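Local coordinates for protein gamma-glutamyltranspeptidase (Streptomyces lincolnensis, PDB 6J3A) that is a gamma-glutamyltranspeptidase homologue of the Ntn-hydrolase clan, related to LmbA, that may transfer or hydrolyse gamma-glutamyl groups or act on a different substrate, at residues M433-P438 against V495-T500; P62-P67 against L483-A488; G13-T18 against L424-R429; G70-L75 against E258-Y263. All coordinates share one frame; numbering follows the deposited sequence.

Contact 1: M433-P438 against V495-T500; sequences MVAATP and VMAFGT
Met433 lays its terminal methyl over the peptide link that joins Met496 to Ala497, with CE 3.5 Å from Ala497 N. CG sits beside the backbone N (chi1 -53°), and a turn at the thioether (chi3 89°) folds CE against the opposing strand, where it also meets Ala497 CB at 3.7 Å. Further along, Ala435 CB packs against Phe498 O at 3.7 Å, and the methyls of Ala435 and Ala497 face each other across the gap. Strands 433-436 and 495-499 run in nearly the same direction, 18° apart, and no direct hydrogen bond joins them: this is face-to-face packing of two layers, as in the alpha-beta-beta-alpha sandwich of Ntn hydrolases. The axes approach to 6.1 Å, a spacing that suits the two small alanines. Cutting Met433 back to an alanine would probably uncover the Met496-Ala497 peptide and cost the Ala497 methyl one of its neighbours. Val495 and Met496 form a classic beta bulge opposite Ala488. At the other end, a water hydrogen-bonded to Thr437 OG1 (2.9 Å) accepts a bond from Thr500 N (3.1 Å), while Thr500 OG1 bonds to the backbone N of Arg588.

Contact 2: P62-P67 against L483-A488; sequences PILLAP and LTPSIA
The ring of Pro62 lies across Leu483 at about a right angle, its CD 3.4 Å from Leu483 CB. Its CG rests as closely against the backbone, 3.3 Å from Leu483 O, and its CB turns to the ring of Pro485, where CD stands 3.7 Å away. Leu483 has CG beside its own backbone N (chi1 -47°), which brings CD1 alongside the Pro62 ring as well. Pro485 answers with CG against Pro62 O. Next along the strand, Leu64 directs CD1 to the backbone of 485-486: it comes to 3.1 Å from Pro485 O, a tight fit for a methyl and a carbonyl, and also touches Ser486. In Ile487, CG1 beside the backbone N and an extended chi2 (-175°) carry CD1 across the gap to Leu64 O (3.4 Å), with Leu64 CB and Ala66 CB to either hand, 3.7 and 3.8 Å away respectively. Replacing Pro62 by an alanine would remove CG and CD and probably leave a gap beside Leu483 CB and CD1, while CB could still meet Pro485. Strands 62-66 and 486-488 are inclined by 20° and belong to facing layers of the sandwich. Thr484 and Ser486 turn away, and their hydroxyls, together with Pro485 O, bond to Lys272 NZ, which gives the carbonyl pressed by the Leu64 methyl a polar partner of its own. All the touching residues are buried and no hydrogen bond crosses between the segments, so cohesion probably rests on apolar packing.

Contact 3: G13-T18 against L424-R429; sequences GMVSST and LDVVDR
Val427 O receives Met14 N at 2.9 Å, with an N-H...O angle of 164°. The same carbonyl is touched by Gly13 CA in a CA-H...O contact. The pair is closed by Val427 N, which donates to Met14 O at 3.0 Å. Two residues on, Ser16 and Asp425 repeat the exchange: Ser16 N reaches Asp425 O at 3.1 Å, and Asp425 N reaches Ser16 O at 2.9 Å on a more bent path (153°). Between these hydrogen-bonded pairs, Val15 and Val426 form a non-hydrogen-bonded pair; their side chains lie side by side and point the same way, CG2 of Val15 being 4.1 Å from CG1 of Val426. Beyond them, Ser17 OG packs on Leu424 CB at 3.4 Å. On the other face, Val427 places CG1 between its backbone N and carbonyl carbon (chi1 57°), which sets that methyl against Met14 CB at 3.6 Å. Met14, Ser16, Asp425 and Val427 all look toward strands 590-594 and 601-605, and Ser16 OG bonds to Ala604 O. Strand 424-428 is in turn bonded to 433-436, and strand 13-17 to 613-616. Antiparallel pairing from Met14 to Ser17, with one face buried against a second layer of strands, is consistent with one layer of the alpha-beta-beta-alpha sandwich of Ntn hydrolases.

Contact 4: G70-L75 against E258-Y263; sequences GEVRVL and EAPATY
Glu258 pairs with Val74 in an antiparallel hydrogen-bonded bridge: its N donates to Val74 O at 2.7 Å, and its O accepts from Val74 N at 2.8 Å, the second bond being the straighter (165° against 152°). The CB atoms of the two residues meet at the same face, while the Glu258 carboxylate extends away to a salt bridge with Arg478 and a hydrogen bond to Trp276. The backbone of Glu258 is also covered by Arg73. The arginine bends at chi2 (74°) and folds back until one face of the guanidinium lies over the Glu258 carbonyl carbon. Ala259 follows at the exposed margin, its CB 4.0 Å from Arg73 NH1. Pro260 then settles on both valines: its CD is 3.1 Å from Val72 O, its CG is 4.0 Å from Val72 CG1, and its CB lies 3.9 Å from Val74 CG2, the last two side chains sliding past one another in opposite directions. From Ala261 the chain parts from 70-75, and strand 261-263 takes its backbone bonds from strand 268-272. Ala261 and Tyr263 rest on helix 280-288. On the other side, strand 73-75 bonds to 61-66 and places Leu75 against helix 111-122, so the bridge lies between strand 61-66 on one side and strand 268-272 on the other, probably at the margin where the layers meet.

Contacts 1 and 2 lie side by side, their centres about 5 Å apart, and share the same two layers: Ala435 O and Leu64 N (2.8 Å) probably hydrogen-bond in one, Met496 O and Ala488 N (2.7 Å) in the other. Contact 3 extends the first layer beyond contact 1, about 8 Å between centres. On the far side, contact 4 continues from contact 2, also about 8 Å between centres, through Leu75 N and Ile63 O. Contacts 3 and 4 are thus the distant pair, about 19 Å between centres. Thr421, just before strand 424-428 of contact 3, touches Thr437 of contact 1 and Leu483 of contact 2; its place is consistent with the N-terminal nucleophile that self-cleavage exposes in this family.

Contact 1: M433-P438 against V495-T500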
loop_
_atom_site.group_PDB
_atom_site.type_symbol
_atom_site.label_atom_id
_atom_site.label_comp_id
_atom_site.label_asym_id
_atom_site.label_seq_id
_atom_site.Cartn_x
_atom_site.Cartn_y
_atom_site.Cartn_z
ATOM N N MET A 433 11.728 -2.241 -17.398
ATOM C CA MET A 433 10.711 -3.038 -16.719
ATOM C C MET A 433 11.171 -4.468 -16.583
ATOM O O MET A 433 12.034 -4.934 -17.342
ATOM C CB MET A 433 9.388 -3.019 -17.465
ATOM C CG MET A 433 8.888 -1.625 -17.768
ATOM S SD MET A 433 7.338 -1.669 -18.677
ATOM C CE MET A 433 6.196 -1.685 -17.316
ATOM N N VAL A 434 10.576 -5.152 -15.608
ATOM C CA VAL A 434 10.823 -6.571 -15.359
ATOM C C VAL A 434 9.549 -7.212 -14.766
ATOM O O VAL A 434 8.829 -6.579 -14.006
ATOM C CB VAL A 434 12.073 -6.760 -14.471
ATOM C CG1 VAL A 434 11.833 -6.290 -13.048
ATOM C CG2 VAL A 434 12.550 -8.193 -14.501
ATOM N N ALA A 435 9.257 -8.448 -15.156
ATOM C CA ALA A 435 8.136 -9.216 -14.584
ATOM C C ALA A 435 8.605 -10.653 -14.392
ATOM O O ALA A 435 9.013 -11.302 -15.359
ATOM C CB ALA A 435 6.918 -9.176 -15.495
ATOM N N ALA A 436 8.561 -11.142 -13.155
ATOM C CA ALA A 436 9.087 -12.472 -12.833
ATOM C C ALA A 436 8.088 -13.225 -11.995
ATOM O O ALA A 436 7.458 -12.651 -11.113
ATOM C CB ALA A 436 10.407 -12.360 -12.088
ATOM N N THR A 437 7.986 -14.524 -12.248
ATOM C CA THR A 437 7.077 -15.400 -11.525
ATOM C C THR A 437 7.907 -16.501 -10.876
ATOM O O THR A 437 7.983 -17.592 -11.412
ATOM C CB THR A 437 6.026 -15.971 -12.502
ATOM O OG1 THR A 437 5.292 -14.893 -13.090
ATOM C CG2 THR A 437 5.036 -16.892 -11.813
ATOM N N PRO A 438 8.568 -16.210 -9.733
ATOM C CA PRO A 438 9.359 -17.253 -9.085
ATOM C C PRO A 438 8.525 -18.209 -8.239
ATOM O O PRO A 438 7.541 -17.807 -7.625
ATOM C CB PRO A 438 10.334 -16.465 -8.211
ATOM C CG PRO A 438 9.580 -15.244 -7.862
ATOM C CD PRO A 438 8.783 -14.905 -9.085
ATOM N N VAL A 495 4.612 -0.825 -22.008
ATOM C CA VAL A 495 3.823 -0.031 -21.034
ATOM C C VAL A 495 3.440 -0.701 -19.720
ATOM O O VAL A 495 3.175 0.014 -18.770
ATOM C CB VAL A 495 2.493 0.520 -21.609
ATOM C CG1 VAL A 495 2.766 1.436 -22.782
ATOM C CG2 VAL A 495 1.513 -0.589 -21.982
ATOM N N MET A 496 3.351 -2.028 -19.666
ATOM C CA MET A 496 2.815 -2.713 -18.478
ATOM C C MET A 496 3.566 -4.027 -18.256
ATOM O O MET A 496 3.858 -4.758 -19.204
ATOM C CB MET A 496 1.293 -2.950 -18.607
ATOM C CG MET A 496 0.609 -3.481 -17.350
ATOM S SD MET A 496 -1.207 -3.382 -17.337
ATOM C CE MET A 496 -1.596 -4.444 -18.729
ATOM N N ALA A 497 3.898 -4.297 -17.000
ATOM C CA ALA A 497 4.588 -5.515 -16.592
ATOM C C ALA A 497 3.789 -6.063 -15.446
ATOM O O ALA A 497 3.559 -5.363 -14.461
ATOM C CB ALA A 497 6.008 -5.209 -16.138
ATOM N N PHE A 498 3.380 -7.317 -15.565
ATOM C CA PHE A 498 2.424 -7.886 -14.638
ATOM C C PHE A 498 2.539 -9.406 -14.520
ATOM O O PHE A 498 3.302 -10.061 -15.240
ATOM C CB PHE A 498 0.997 -7.430 -15.015
ATOM C CG PHE A 498 0.548 -7.854 -16.383
ATOM C CD1 PHE A 498 1.060 -7.248 -17.523
ATOM C CD2 PHE A 498 -0.427 -8.838 -16.535
ATOM C CE1 PHE A 498 0.629 -7.630 -18.787
ATOM C CE2 PHE A 498 -0.863 -9.224 -17.797
ATOM C CZ PHE A 498 -0.341 -8.612 -18.924
ATOM N N GLY A 499 1.806 -9.936 -13.552
ATOM C CA GLY A 499 1.732 -11.368 -13.325
ATOM C C GLY A 499 0.964 -11.719 -12.073
ATOM O O GLY A 499 0.396 -10.854 -11.406
ATOM N N THR A 500 0.935 -13.009 -11.780
ATOM C CA THR A 500 0.244 -13.540 -10.611
ATOM C C THR A 500 0.656 -14.983 -10.406
ATOM O O THR A 500 0.905 -15.695 -11.377
ATOM C CB THR A 500 -1.304 -13.509 -10.751
ATOM O OG1 THR A 500 -1.910 -14.092 -9.594
ATOM C CG2 THR A 500 -1.805 -14.283 -11.966
HETATM O O HOH W 1 2.414 -14.871 -13.736
#

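Contact 2: P62-P67 against L483-A488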
loop_
_atom_site.group_PDB
_atom_site.type_symbol
_atom_site.label_atom_id
_atom_site.label_comp_id
_atom_site.label_asym_id
_atom_site.label_seq_id
_atom_site.Cartn_x
_atom_site.Cartn_y
_atom_site.Cartn_z
ATOM N N PRO A 62 10.628 -17.918 -14.572
ATOM C CA PRO A 62 10.713 -17.182 -15.844
ATOM C C PRO A 62 10.784 -15.681 -15.594
ATOM O O PRO A 62 9.990 -15.161 -14.820
ATOM C CB PRO A 62 9.394 -17.519 -16.565
ATOM C CG PRO A 62 8.662 -18.481 -15.696
ATOM C CD PRO A 62 9.273 -18.438 -14.330
ATOM N N ILE A 63 11.711 -14.992 -16.249
ATOM C CA ILE A 63 11.803 -13.539 -16.133
ATOM C C ILE A 63 11.587 -12.896 -17.501
ATOM O O ILE A 63 12.252 -13.257 -18.467
ATOM C CB ILE A 63 13.165 -13.095 -15.569
ATOM C CG1 ILE A 63 13.498 -13.869 -14.287
ATOM C CG2 ILE A 63 13.161 -11.591 -15.296
ATOM C CD1 ILE A 63 14.948 -13.746 -13.864
ATOM N N LEU A 64 10.650 -11.951 -17.565
ATOM C CA LEU A 64 10.456 -11.103 -18.736
ATOM C C LEU A 64 11.077 -9.751 -18.473
ATOM O O LEU A 64 10.671 -9.061 -17.544
ATOM C CB LEU A 64 8.973 -10.903 -19.010
ATOM C CG LEU A 64 8.307 -11.965 -19.870
ATOM C CD1 LEU A 64 6.801 -11.836 -19.753
ATOM C CD2 LEU A 64 8.739 -11.827 -21.320
ATOM N N LEU A 65 12.028 -9.357 -19.306
ATOM C CA LEU A 65 12.675 -8.065 -19.154
ATOM C C LEU A 65 12.404 -7.190 -20.382
ATOM O O LEU A 65 12.284 -7.687 -21.503
ATOM C CB LEU A 65 14.175 -8.212 -18.875
ATOM C CG LEU A 65 15.043 -9.157 -19.716
ATOM C CD1 LEU A 65 16.503 -8.713 -19.653
ATOM C CD2 LEU A 65 14.938 -10.614 -19.272
ATOM N N ALA A 66 12.283 -5.890 -20.142
ATOM C CA ALA A 66 12.043 -4.908 -21.191
ATOM C C ALA A 66 12.897 -3.692 -20.880
ATOM O O ALA A 66 12.370 -2.697 -20.376
ATOM C CB ALA A 66 10.572 -4.529 -21.236
ATOM N N PRO A 67 14.226 -3.769 -21.157
ATOM C CA PRO A 67 15.136 -2.624 -20.925
ATOM C C PRO A 67 14.705 -1.380 -21.712
ATOM O O PRO A 67 14.198 -1.502 -22.821
ATOM C CB PRO A 67 16.510 -3.136 -21.399
ATOM C CG PRO A 67 16.364 -4.604 -21.613
ATOM C CD PRO A 67 14.908 -4.864 -21.871
ATOM N N LEU A 483 4.418 -21.319 -14.588
ATOM C CA LEU A 483 4.964 -19.994 -14.314
ATOM C C LEU A 483 4.975 -19.153 -15.579
ATOM O O LEU A 483 5.608 -19.521 -16.566
ATOM C CB LEU A 483 6.384 -20.123 -13.763
ATOM C CG LEU A 483 6.571 -21.167 -12.643
ATOM C CD1 LEU A 483 7.968 -21.037 -12.055
ATOM C CD2 LEU A 483 5.481 -21.096 -11.567
ATOM N N THR A 484 4.295 -18.010 -15.529
ATOM C CA THR A 484 3.998 -17.261 -16.725
ATOM C C THR A 484 3.807 -15.764 -16.478
ATOM O O THR A 484 2.676 -15.265 -16.410
ATOM C CB THR A 484 2.789 -17.872 -17.466
ATOM O OG1 THR A 484 2.479 -17.057 -18.596
ATOM C CG2 THR A 484 1.557 -18.024 -16.557
ATOM N N PRO A 485 4.924 -15.024 -16.387
ATOM C CA PRO A 485 4.814 -13.564 -16.305
ATOM C C PRO A 485 4.412 -12.940 -17.644
ATOM O O PRO A 485 4.439 -13.615 -18.679
ATOM C CB PRO A 485 6.224 -13.118 -15.893
ATOM C CG PRO A 485 7.128 -14.208 -16.347
ATOM C CD PRO A 485 6.326 -15.476 -16.447
ATOM N N SER A 486 4.071 -11.657 -17.613
ATOM C CA SER A 486 3.621 -10.923 -18.800
ATOM C C SER A 486 4.281 -9.564 -18.894
ATOM O O SER A 486 4.594 -8.932 -17.875
ATOM C CB SER A 486 2.108 -10.699 -18.768
ATOM O OG SER A 486 1.409 -11.903 -18.510
ATOM N N ILE A 487 4.504 -9.135 -20.129
ATOM C CA ILE A 487 4.790 -7.744 -20.433
ATOM C C ILE A 487 3.879 -7.337 -21.592
ATOM O O ILE A 487 3.746 -8.064 -22.571
ATOM C CB ILE A 487 6.291 -7.511 -20.742
ATOM C CG1 ILE A 487 7.095 -7.559 -19.439
ATOM C CG2 ILE A 487 6.496 -6.164 -21.437
ATOM C CD1 ILE A 487 8.572 -7.238 -19.567
ATOM N N ALA A 488 3.239 -6.179 -21.473
ATOM C CA ALA A 488 2.358 -5.684 -22.535
ATOM C C ALA A 488 2.939 -4.447 -23.179
ATOM O O ALA A 488 3.416 -3.551 -22.496
ATOM C CB ALA A 488 0.960 -5.398 -22.016
#

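Contact 3: G13-T18 against L424-R429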
loop_
_atom_site.group_PDB
_atom_site.type_symbol
_atom_site.label_atom_id
_atom_site.label_comp_id
_atom_site.label_asym_id
_atom_site.label_seq_id
_atom_site.Cartn_x
_atom_site.Cartn_y
_atom_site.Cartn_z
ATOM N N GLY A 13 10.089 5.335 -9.262
ATOM C CA GLY A 13 10.106 3.880 -9.369
ATOM C C GLY A 13 8.839 3.258 -8.827
ATOM O O GLY A 13 8.157 3.862 -8.007
ATOM N N MET A 14 8.520 2.054 -9.292
ATOM C CA MET A 14 7.325 1.332 -8.830
ATOM C C MET A 14 7.606 -0.156 -8.695
ATOM O O MET A 14 8.275 -0.741 -9.553
ATOM C CB MET A 14 6.142 1.545 -9.780
ATOM C CG MET A 14 5.514 2.935 -9.739
ATOM S SD MET A 14 4.626 3.301 -8.214
ATOM C CE MET A 14 4.438 5.074 -8.393
ATOM N N VAL A 15 7.101 -0.752 -7.610
ATOM C CA VAL A 15 7.218 -2.191 -7.372
ATOM C C VAL A 15 5.864 -2.788 -6.982
ATOM O O VAL A 15 5.111 -2.190 -6.227
ATOM C CB VAL A 15 8.258 -2.501 -6.280
ATOM C CG1 VAL A 15 8.391 -4.005 -6.094
ATOM C CG2 VAL A 15 9.623 -1.891 -6.623
ATOM N N SER A 16 5.570 -3.978 -7.496
ATOM C CA SER A 16 4.391 -4.718 -7.093
ATOM C C SER A 16 4.718 -6.203 -6.913
ATOM O O SER A 16 5.069 -6.883 -7.879
ATOM C CB SER A 16 3.280 -4.535 -8.117
ATOM O OG SER A 16 2.060 -5.037 -7.609
ATOM N N SER A 17 4.591 -6.674 -5.667
ATOM C CA SER A 17 4.828 -8.063 -5.271
ATOM C C SER A 17 3.588 -8.699 -4.694
ATOM O O SER A 17 2.560 -8.048 -4.479
ATOM C CB SER A 17 5.911 -8.151 -4.189
ATOM O OG SER A 17 7.186 -7.994 -4.746
ATOM N N THR A 18 3.731 -9.993 -4.432
ATOM C CA THR A 18 2.794 -10.770 -3.627
ATOM C C THR A 18 3.099 -10.694 -2.125
ATOM O O THR A 18 2.445 -11.393 -1.353
ATOM C CB THR A 18 2.785 -12.262 -4.060
ATOM O OG1 THR A 18 4.125 -12.776 -4.090
ATOM C CG2 THR A 18 2.157 -12.418 -5.423
ATOM N N LEU A 424 6.789 -10.723 -8.727
ATOM C CA LEU A 424 7.158 -9.325 -8.561
ATOM C C LEU A 424 7.345 -8.634 -9.919
ATOM O O LEU A 424 7.771 -9.271 -10.890
ATOM C CB LEU A 424 8.380 -9.166 -7.651
ATOM C CG LEU A 424 9.789 -9.310 -8.213
ATOM C CD1 LEU A 424 10.790 -8.887 -7.158
ATOM C CD2 LEU A 424 10.050 -10.742 -8.631
ATOM N N ASP A 425 6.974 -7.351 -9.971
ATOM C CA ASP A 425 7.194 -6.476 -11.131
ATOM C C ASP A 425 7.953 -5.255 -10.672
ATOM O O ASP A 425 7.726 -4.784 -9.562
ATOM C CB ASP A 425 5.882 -5.949 -11.702
ATOM C CG ASP A 425 4.930 -7.032 -12.081
ATOM O OD1 ASP A 425 5.212 -7.704 -13.098
ATOM O OD2 ASP A 425 3.900 -7.195 -11.397
ATOM N N VAL A 426 8.822 -4.724 -11.529
ATOM C CA VAL A 426 9.502 -3.454 -11.245
ATOM C C VAL A 426 9.563 -2.590 -12.498
ATOM O O VAL A 426 9.746 -3.094 -13.593
ATOM C CB VAL A 426 10.939 -3.641 -10.703
ATOM C CG1 VAL A 426 11.522 -2.304 -10.237
ATOM C CG2 VAL A 426 10.967 -4.641 -9.558
ATOM N N VAL A 427 9.382 -1.289 -12.316
ATOM C CA VAL A 427 9.714 -0.300 -13.329
ATOM C C VAL A 427 10.533 0.797 -12.656
ATOM O O VAL A 427 10.179 1.261 -11.571
ATOM C CB VAL A 427 8.462 0.257 -14.023
ATOM C CG1 VAL A 427 7.485 0.865 -13.028
ATOM C CG2 VAL A 427 8.848 1.264 -15.101
ATOM N N ASP A 428 11.635 1.191 -13.281
ATOM C CA ASP A 428 12.541 2.183 -12.673
ATOM C C ASP A 428 12.472 3.554 -13.382
ATOM O O ASP A 428 11.730 3.725 -14.361
ATOM C CB ASP A 428 13.975 1.629 -12.590
ATOM C CG ASP A 428 14.600 1.360 -13.950
ATOM O OD1 ASP A 428 14.126 1.887 -14.976
ATOM O OD2 ASP A 428 15.590 0.607 -13.995
ATOM N N ARG A 429 13.248 4.514 -12.873
ATOM C CA ARG A 429 13.253 5.904 -13.361
ATOM C C ARG A 429 13.718 6.047 -14.818
ATOM O O ARG A 429 13.354 7.008 -15.502
ATOM C CB ARG A 429 14.107 6.795 -12.439
ATOM C CG ARG A 429 15.610 6.593 -12.568
ATOM C CD ARG A 429 16.399 7.296 -11.476
ATOM N NE ARG A 429 16.210 8.747 -11.485
ATOM C CZ ARG A 429 16.902 9.612 -10.740
ATOM N NH1 ARG A 429 16.631 10.915 -10.821
ATOM N NH2 ARG A 429 17.860 9.192 -9.912
#

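Contact 4: G70-L75 against E258-Y263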
loop_
_atom_site.group_PDB
_atom_site.type_symbol
_atom_site.label_atom_id
_atom_site.label_comp_id
_atom_site.label_asym_id
_atom_site.label_seq_id
_atom_site.Cartn_x
_atom_site.Cartn_y
_atom_site.Cartn_z
ATOM N N GLY A 70 15.816 -1.167 -25.658
ATOM C CA GLY A 70 15.788 -2.326 -26.559
ATOM C C GLY A 70 14.623 -3.309 -26.502
ATOM O O GLY A 70 13.486 -2.957 -26.167
ATOM N N GLU A 71 14.953 -4.556 -26.836
ATOM C CA GLU A 71 13.992 -5.631 -27.098
ATOM C C GLU A 71 13.493 -6.338 -25.840
ATOM O O GLU A 71 14.273 -6.616 -24.912
ATOM C CB GLU A 71 14.627 -6.703 -28.002
ATOM C CG GLU A 71 14.499 -6.461 -29.501
ATOM C CD GLU A 71 15.294 -7.484 -30.316
ATOM O OE1 GLU A 71 15.764 -7.116 -31.417
ATOM O OE2 GLU A 71 15.470 -8.649 -29.860
ATOM N N VAL A 72 12.199 -6.668 -25.851
ATOM C CA VAL A 72 11.615 -7.538 -24.841
ATOM C C VAL A 72 12.228 -8.943 -24.977
ATOM O O VAL A 72 12.213 -9.548 -26.047
ATOM C CB VAL A 72 10.073 -7.587 -24.929
ATOM C CG1 VAL A 72 9.481 -8.582 -23.931
ATOM C CG2 VAL A 72 9.501 -6.223 -24.623
ATOM N N ARG A 73 12.741 -9.445 -23.862
ATOM C CA ARG A 73 13.615 -10.600 -23.840
ATOM C C ARG A 73 13.202 -11.471 -22.649
ATOM O O ARG A 73 12.806 -10.954 -21.604
ATOM C CB ARG A 73 15.061 -10.093 -23.718
ATOM C CG ARG A 73 16.153 -11.016 -24.225
ATOM C CD ARG A 73 16.222 -11.075 -25.744
ATOM N NE ARG A 73 17.278 -12.007 -26.147
ATOM C CZ ARG A 73 17.224 -12.888 -27.150
ATOM N NH1 ARG A 73 16.150 -13.009 -27.929
ATOM N NH2 ARG A 73 18.275 -13.676 -27.372
ATOM N N VAL A 74 13.247 -12.789 -22.837
ATOM C CA VAL A 74 12.927 -13.784 -21.798
ATOM C C VAL A 74 14.226 -14.370 -21.253
ATOM O O VAL A 74 15.114 -14.721 -22.023
ATOM C CB VAL A 74 12.067 -14.945 -22.361
ATOM C CG1 VAL A 74 11.953 -16.098 -21.373
ATOM C CG2 VAL A 74 10.674 -14.466 -22.717
ATOM N N LEU A 75 14.310 -14.482 -19.929
ATOM C CA LEU A 75 15.424 -15.142 -19.250
ATOM C C LEU A 75 14.879 -16.395 -18.575
ATOM O O LEU A 75 14.163 -16.315 -17.578
ATOM C CB LEU A 75 16.110 -14.203 -18.256
ATOM C CG LEU A 75 17.218 -14.782 -17.369
ATOM C CD1 LEU A 75 18.204 -15.660 -18.124
ATOM C CD2 LEU A 75 17.962 -13.651 -16.685
ATOM N N GLU A 258 15.897 -16.005 -24.296
ATOM C CA GLU A 258 15.016 -16.333 -25.427
ATOM C C GLU A 258 14.219 -15.140 -25.904
ATOM O O GLU A 258 14.016 -14.177 -25.171
ATOM C CB GLU A 258 14.033 -17.424 -25.040
ATOM C CG GLU A 258 14.692 -18.770 -24.942
ATOM C CD GLU A 258 13.786 -19.839 -24.405
ATOM O OE1 GLU A 258 12.545 -19.644 -24.387
ATOM O OE2 GLU A 258 14.344 -20.890 -24.019
ATOM N N ALA A 259 13.767 -15.217 -27.147
ATOM C CA ALA A 259 12.778 -14.293 -27.642
ATOM C C ALA A 259 11.489 -14.689 -26.941
ATOM O O ALA A 259 11.276 -15.875 -26.680
ATOM C CB ALA A 259 12.621 -14.424 -29.150
ATOM N N PRO A 260 10.626 -13.707 -26.637
ATOM C CA PRO A 260 9.305 -14.031 -26.107
ATOM C C PRO A 260 8.371 -14.532 -27.190
ATOM O O PRO A 260 8.582 -14.260 -28.361
ATOM C CB PRO A 260 8.796 -12.681 -25.598
ATOM C CG PRO A 260 9.467 -11.679 -26.481
ATOM C CD PRO A 260 10.829 -12.250 -26.752
ATOM N N ALA A 261 7.350 -15.274 -26.783
ATOM C CA ALA A 261 6.185 -15.519 -27.620
ATOM C C ALA A 261 5.331 -14.265 -27.523
ATOM O O ALA A 261 5.183 -13.698 -26.448
ATOM C CB ALA A 261 5.422 -16.737 -27.128
ATOM N N THR A 262 4.812 -13.811 -28.657
ATOM C CA THR A 262 4.098 -12.534 -28.725
ATOM C C THR A 262 2.858 -12.644 -29.580
ATOM O O THR A 262 2.779 -13.469 -30.473
ATOM C CB THR A 262 4.942 -11.430 -29.366
ATOM O OG1 THR A 262 5.181 -11.779 -30.734
ATOM C CG2 THR A 262 6.274 -11.228 -28.634
ATOM N N TYR A 263 1.900 -11.774 -29.312
ATOM C CA TYR A 263 0.691 -11.702 -30.104
ATOM C C TYR A 263 0.136 -10.277 -30.086
ATOM O O TYR A 263 -0.044 -9.677 -29.028
ATOM C CB TYR A 263 -0.343 -12.690 -29.590
ATOM C CG TYR A 263 -1.538 -12.795 -30.491
ATOM C CD1 TYR A 263 -1.422 -13.351 -31.763
ATOM C CD2 TYR A 263 -2.790 -12.322 -30.086
ATOM C CE1 TYR A 263 -2.516 -13.438 -32.612
ATOM C CE2 TYR A 263 -3.895 -12.414 -30.922
ATOM C CZ TYR A 263 -3.752 -12.969 -32.183
ATOM O OH TYR A 263 -4.837 -13.064 -33.016
#